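Local coordinates for putative ribose operon repressor (Burkholderia thailandensis, PDB 3EGC), which probably acts as a LacI-family transcriptional repressor that binds regulatory DNA and carries a domain of the periplasmic sugar-binding type, at residues G12-D17 and G58-R63; K37-L42 and R64-I69. All coordinates share one frame; numbering follows the deposited sequence.

Interaction 1: residues G12-D17 and G58-R63; sequences GLIVSD and GQFFER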
loop_
_atom_site.group_PDB
_atom_site.type_symbol
_atom_site.label_atom_id
_atom_site.label_comp_id
_atom_site.label_asym_id
_atom_site.label_seq_id
_atom_site.Cartn_x
_atom_site.Cartn_y
_atom_site.Cartn_z
ATOM N N GLY A 12 19.797 -5.145 -3.793
ATOM C CA GLY A 12 18.844 -4.587 -4.751
ATOM C C GLY A 12 17.471 -5.187 -4.482
ATOM O O GLY A 12 17.384 -6.400 -4.351
ATOM N N LEU A 13 16.433 -4.357 -4.313
ATOM C CA LEU A 13 15.070 -4.857 -4.168
ATOM C C LEU A 13 14.278 -4.423 -5.386
ATOM O O LEU A 13 14.215 -3.231 -5.715
ATOM C CB LEU A 13 14.386 -4.359 -2.911
ATOM C CG LEU A 13 12.883 -4.622 -2.788
ATOM C CD1 LEU A 13 12.532 -6.140 -2.791
ATOM C CD2 LEU A 13 12.257 -3.955 -1.545
ATOM N N ILE A 14 13.802 -5.394 -6.121
ATOM C CA ILE A 14 13.101 -5.112 -7.351
ATOM C C ILE A 14 11.730 -5.689 -7.187
ATOM O O ILE A 14 11.588 -6.838 -6.936
ATOM C CB ILE A 14 13.813 -5.725 -8.598
ATOM C CG1 ILE A 14 15.178 -5.052 -8.791
ATOM C CG2 ILE A 14 12.895 -5.608 -9.871
ATOM C CD1 ILE A 14 16.080 -5.647 -9.931
ATOM N N VAL A 15 10.726 -4.859 -7.310
ATOM C CA VAL A 15 9.393 -5.242 -6.994
ATOM C C VAL A 15 8.487 -5.021 -8.208
ATOM O O VAL A 15 8.567 -3.984 -8.856
ATOM C CB VAL A 15 8.967 -4.421 -5.750
ATOM C CG1 VAL A 15 7.519 -4.028 -5.766
ATOM C CG2 VAL A 15 9.368 -5.180 -4.469
ATOM N N SER A 16 7.572 -5.953 -8.474
ATOM C CA SER A 16 6.688 -5.836 -9.605
ATOM C C SER A 16 5.584 -4.739 -9.465
ATOM O O SER A 16 5.103 -4.175 -10.508
ATOM C CB SER A 16 6.064 -7.169 -9.889
ATOM O OG SER A 16 5.573 -7.773 -8.686
ATOM N N ASP A 17 5.186 -4.415 -8.224
ATOM C CA ASP A 17 4.247 -3.328 -8.053
ATOM C C ASP A 17 4.212 -2.696 -6.646
ATOM O O ASP A 17 3.395 -3.080 -5.828
ATOM C CB ASP A 17 2.835 -3.756 -8.488
ATOM C CG ASP A 17 1.863 -2.629 -8.443
ATOM O OD1 ASP A 17 2.275 -1.464 -8.171
ATOM O OD2 ASP A 17 0.663 -2.890 -8.649
ATOM N N GLY A 58 20.170 -5.279 -14.441
ATOM C CA GLY A 58 21.432 -4.813 -15.026
ATOM C C GLY A 58 21.949 -3.542 -14.363
ATOM O O GLY A 58 23.113 -3.426 -14.046
ATOM N N GLN A 59 21.051 -2.621 -14.083
ATOM C CA GLN A 59 21.400 -1.409 -13.386
ATOM C C GLN A 59 21.968 -1.706 -11.997
ATOM O O GLN A 59 23.031 -1.160 -11.616
ATOM C CB GLN A 59 20.170 -0.541 -13.313
ATOM C CG GLN A 59 20.328 0.724 -12.547
ATOM C CD GLN A 59 19.033 1.448 -12.466
ATOM O OE1 GLN A 59 18.422 1.747 -13.501
ATOM N NE2 GLN A 59 18.570 1.717 -11.229
ATOM N N PHE A 60 21.293 -2.607 -11.275
ATOM C CA PHE A 60 21.690 -2.977 -9.920
ATOM C C PHE A 60 23.015 -3.806 -9.902
ATOM O O PHE A 60 23.947 -3.664 -9.027
ATOM C CB PHE A 60 20.485 -3.705 -9.180
ATOM C CG PHE A 60 19.375 -2.742 -8.701
ATOM C CD1 PHE A 60 19.509 -1.347 -8.849
ATOM C CD2 PHE A 60 18.250 -3.211 -8.099
ATOM C CE1 PHE A 60 18.527 -0.483 -8.414
ATOM C CE2 PHE A 60 17.246 -2.337 -7.606
ATOM C CZ PHE A 60 17.381 -0.981 -7.776
ATOM N N PHE A 61 23.109 -4.689 -10.867
ATOM C CA PHE A 61 24.354 -5.410 -11.027
ATOM C C PHE A 61 25.574 -4.518 -11.315
ATOM O O PHE A 61 26.631 -4.632 -10.648
ATOM C CB PHE A 61 24.212 -6.503 -12.057
ATOM C CG PHE A 61 25.405 -7.375 -12.133
ATOM C CD1 PHE A 61 25.765 -8.150 -11.033
ATOM C CD2 PHE A 61 26.184 -7.410 -13.310
ATOM C CE1 PHE A 61 26.873 -8.959 -11.074
ATOM C CE2 PHE A 61 27.318 -8.229 -13.362
ATOM C CZ PHE A 61 27.671 -9.007 -12.231
ATOM N N GLU A 62 25.456 -3.594 -12.261
ATOM C CA GLU A 62 26.580 -2.726 -12.532
ATOM C C GLU A 62 26.959 -1.871 -11.323
ATOM O O GLU A 62 28.126 -1.561 -11.114
ATOM C CB GLU A 62 26.369 -1.859 -13.782
ATOM C CG GLU A 62 24.990 -1.412 -14.019
ATOM C CD GLU A 62 24.883 0.114 -14.110
ATOM O OE1 GLU A 62 25.089 0.684 -15.228
ATOM O OE2 GLU A 62 24.568 0.744 -13.061
ATOM N N ARG A 63 25.985 -1.501 -10.503
ATOM C CA ARG A 63 26.281 -0.797 -9.264
ATOM C C ARG A 63 26.919 -1.718 -8.225
ATOM O O ARG A 63 27.266 -1.295 -7.147
ATOM C CB ARG A 63 25.001 -0.156 -8.681
ATOM C CG ARG A 63 24.491 1.037 -9.522
ATOM C CD ARG A 63 23.574 1.870 -8.668
ATOM N NE ARG A 63 23.467 3.231 -9.173
ATOM C CZ ARG A 63 24.331 4.202 -8.869
ATOM N NH1 ARG A 63 25.342 3.940 -8.057
ATOM N NH2 ARG A 63 24.164 5.417 -9.376
#

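Interaction 2: residues K37-L42 and R64-I69; sequences KGYSVL and RVDGLI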
loop_
_atom_site.group_PDB
_atom_site.type_symbol
_atom_site.label_atom_id
_atom_site.label_comp_id
_atom_site.label_asym_id
_atom_site.label_seq_id
_atom_site.Cartn_x
_atom_site.Cartn_y
_atom_site.Cartn_z
ATOM N N LYS A 37 20.809 -5.681 9.988
ATOM C CA LYS A 37 22.107 -6.245 9.662
ATOM C C LYS A 37 23.086 -5.288 9.031
ATOM O O LYS A 37 24.122 -5.752 8.589
ATOM C CB LYS A 37 21.952 -7.447 8.737
ATOM C CG LYS A 37 20.850 -8.411 9.141
ATOM C CD LYS A 37 21.358 -9.408 10.124
ATOM C CE LYS A 37 21.493 -10.790 9.504
ATOM N NZ LYS A 37 20.179 -11.531 9.280
ATOM N N GLY A 38 22.757 -3.992 8.953
ATOM C CA GLY A 38 23.678 -3.001 8.379
ATOM C C GLY A 38 23.795 -3.033 6.862
ATOM O O GLY A 38 24.824 -2.573 6.302
ATOM N N TYR A 39 22.779 -3.571 6.173
ATOM C CA TYR A 39 22.659 -3.373 4.729
ATOM C C TYR A 39 21.727 -2.238 4.327
ATOM O O TYR A 39 20.709 -2.041 4.961
ATOM C CB TYR A 39 22.124 -4.647 4.023
ATOM C CG TYR A 39 23.103 -5.777 3.992
ATOM C CD1 TYR A 39 23.396 -6.479 5.163
ATOM C CD2 TYR A 39 23.761 -6.119 2.836
ATOM C CE1 TYR A 39 24.321 -7.514 5.171
ATOM C CE2 TYR A 39 24.687 -7.189 2.824
ATOM C CZ TYR A 39 24.960 -7.881 3.998
ATOM O OH TYR A 39 25.845 -8.929 4.018
ATOM N N SER A 40 22.050 -1.611 3.195
ATOM C CA SER A 40 21.213 -0.647 2.559
ATOM C C SER A 40 20.393 -1.298 1.420
ATOM O O SER A 40 20.799 -2.308 0.853
ATOM C CB SER A 40 22.096 0.488 1.981
ATOM O OG SER A 40 22.598 1.301 3.030
ATOM N N VAL A 41 19.270 -0.661 1.079
ATOM C CA VAL A 41 18.378 -1.148 0.062
ATOM C C VAL A 41 18.067 -0.205 -1.075
ATOM O O VAL A 41 17.409 0.835 -0.886
ATOM C CB VAL A 41 17.030 -1.608 0.677
ATOM C CG1 VAL A 41 16.085 -2.154 -0.459
ATOM C CG2 VAL A 41 17.313 -2.693 1.787
ATOM N N LEU A 42 18.514 -0.582 -2.264
ATOM C CA LEU A 42 18.188 0.181 -3.456
ATOM C C LEU A 42 16.829 -0.329 -4.003
ATOM O O LEU A 42 16.582 -1.561 -4.091
ATOM C CB LEU A 42 19.272 -0.043 -4.513
ATOM C CG LEU A 42 20.558 0.767 -4.622
ATOM C CD1 LEU A 42 21.449 0.256 -5.886
ATOM C CD2 LEU A 42 20.296 2.273 -4.612
ATOM N N ARG A 64 27.077 -2.978 -8.584
ATOM C CA ARG A 64 27.565 -4.009 -7.682
ATOM C C ARG A 64 26.884 -4.057 -6.321
ATOM O O ARG A 64 27.533 -3.897 -5.283
ATOM C CB ARG A 64 29.105 -3.983 -7.545
ATOM C CG ARG A 64 29.896 -4.359 -8.853
ATOM C CD ARG A 64 29.452 -5.706 -9.390
ATOM N NE ARG A 64 30.219 -6.139 -10.548
ATOM C CZ ARG A 64 30.077 -5.632 -11.774
ATOM N NH1 ARG A 64 29.203 -4.668 -11.975
ATOM N NH2 ARG A 64 30.813 -6.076 -12.793
ATOM N N VAL A 65 25.580 -4.269 -6.340
ATOM C CA VAL A 65 24.873 -4.686 -5.140
ATOM C C VAL A 65 25.333 -6.104 -4.794
ATOM O O VAL A 65 25.750 -6.866 -5.677
ATOM C CB VAL A 65 23.342 -4.692 -5.354
ATOM C CG1 VAL A 65 22.817 -3.289 -5.599
ATOM C CG2 VAL A 65 22.988 -5.643 -6.485
ATOM N N ASP A 66 25.232 -6.470 -3.528
ATOM C CA ASP A 66 25.730 -7.770 -3.092
ATOM C C ASP A 66 24.821 -8.908 -3.562
ATOM O O ASP A 66 25.217 -10.058 -3.637
ATOM C CB ASP A 66 25.870 -7.768 -1.583
ATOM C CG ASP A 66 27.014 -6.869 -1.097
ATOM O OD1 ASP A 66 27.004 -6.406 0.046
ATOM O OD2 ASP A 66 27.956 -6.692 -1.844
ATOM N N GLY A 67 23.577 -8.568 -3.883
ATOM C CA GLY A 67 22.581 -9.571 -4.214
ATOM C C GLY A 67 21.268 -8.891 -4.535
ATOM O O GLY A 67 21.179 -7.686 -4.447
ATOM N N LEU A 68 20.276 -9.673 -4.920
ATOM C CA LEU A 68 18.930 -9.169 -5.292
ATOM C C LEU A 68 17.815 -9.951 -4.638
ATOM O O LEU A 68 17.784 -11.188 -4.674
ATOM C CB LEU A 68 18.663 -9.233 -6.818
ATOM C CG LEU A 68 19.486 -8.456 -7.839
ATOM C CD1 LEU A 68 18.936 -8.586 -9.286
ATOM C CD2 LEU A 68 19.584 -6.974 -7.443
ATOM N N ILE A 69 16.855 -9.212 -4.118
ATOM C CA ILE A 69 15.561 -9.732 -3.866
ATOM C C ILE A 69 14.625 -9.301 -4.986
ATOM O O ILE A 69 14.474 -8.136 -5.267
ATOM C CB ILE A 69 14.995 -9.248 -2.533
ATOM C CG1 ILE A 69 15.920 -9.679 -1.390
ATOM C CG2 ILE A 69 13.520 -9.742 -2.408
ATOM C CD1 ILE A 69 15.373 -9.318 -0.035
#

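Interaction 1: residues G12-D17 and G58-R63
The ring of Phe60 lies against Gly12, Leu13 and Ile14, packing helix 50-62 on strand 10-15 in the Rossmann-like alpha/beta fold of the LacI-family, periplasmic-binding-protein type. The helical and strand segments run almost exactly antiparallel, 177° between their N-to-C directions, with axes 9.4 Å apart at closest approach. That is ordinary spacing for a helix on a parallel sheet, and one aromatic side chain bridges it: Phe60 supplies 74 of the 133 Å² buried between the segments.

One apolar side-chain pair carries the first part of the contact. CG1 of Ile14 sits 3.6 Å from both CD2 and CE2 of Phe60, and the terminal CD1 of Ile14 reaches Phe60 CD2 at 3.7 Å. Ile14 CG1 is anti to the carbonyl carbon and CD1 continues in an extended chain, which carries this branch alongside the ring; the ring and the isoleucine branch run past one another, pointing opposite ways, with CG1 oblique to the ring plane. Leu68 of strand 67-70 and Leu42 and Ala44 of strand 40-45 also touch Phe60, so the ring is embedded among three adjacent strands.

The backbone of Gly12 and Leu13 meets the same ring. Because Gly12 has no side chain, its CA itself meets Phe60 CD2 at 3.7 Å, and the CA atoms of Gly12 and Phe60 are the nearest pair across the segments, 6.1 Å apart. Just past the end of the helix, Arg63 NH2 is hydrogen-bonded to Ser8 O of the second subunit.

The ring torsion of Phe60 (chi2 -4°) sets the CA-CB bond nearly in the ring plane, with CD1 on the same side as CA and with CD2 and CE2 on the strand side, where Leu13 O lies at the ring edge, in its plane, 3.7 Å from CE2.

Interaction 2: residues K37-L42 and R64-I69
Leu42 and Val65 form the fully buried half of this contact, and Tyr39 with Asp66 the half nearer solvent. The segments are not neighbouring strands: the nearest CA pairs, Leu42 with Val65 and Tyr39 with Asp66, are 8.4 and 9.5 Å apart, so side chains alone span the gap, burying 117 Å² in all.

On the buried, apolar side, Leu42 CD1 meets Val65 CG1 at 3.8 Å, the two side chains crossing obliquely. CG1 of Val65 is anti to the carbonyl carbon (chi1 -65°), while the extended end of Leu42 delivers its CD1 methyl. Phe88 and Val10 also pack on Val65, and Leu42 touches Leu42 of the second subunit, which makes this corner part of the dimer interface.

The other half is just as close at its touching atoms but is polar and nearer solvent. Asp66 OD1 approaches Tyr39 CE2 at 3.7 Å, obliquely to the ring, with the carboxylate and ring planes 84° apart. Asp66 is partly exposed, and its carboxylate is held by the N-terminal chain: OD1 accepts from Asn9 N and OD2 from Ser8 N. The phenol has its own partner, Tyr39 OH being hydrogen-bonded to Glu257 OE2. Schellman motifs at Gly38 and Arg64 end the helices just before Tyr39 and Val65.

Strand 10-15 runs between strands 40-45 and 67-70, and the contact spans its beginning; helices 21-36 and 241-257 pack on the same face of the sheet, touching Tyr39 through Ala34 and Asp66 through Ile256.

In the fold
The centres of interactions 1 and 2 lie 10 Å apart in the N-terminal part of the mixed sheet, where these three strands run parallel, and their segments alternate along the chain: 12-17, 37-42, 58-63, 64-69. Strand 10-15 of interaction 1 is the middle member, flanked by the two strands of interaction 2; probable hydrogen bonds Leu13 N to Leu42 O (2.8 Å) and Gly12 O to Ile69 N (2.9 Å) join it to each. Strand 40-45, helix 50-62 and strand 67-70 form a beta-alpha-beta crossover that passes over strand 10-15. Strand 40-45 is outermost within the chain and both contacts touch the second subunit, so this edge of the sheet lies at the dimer interface.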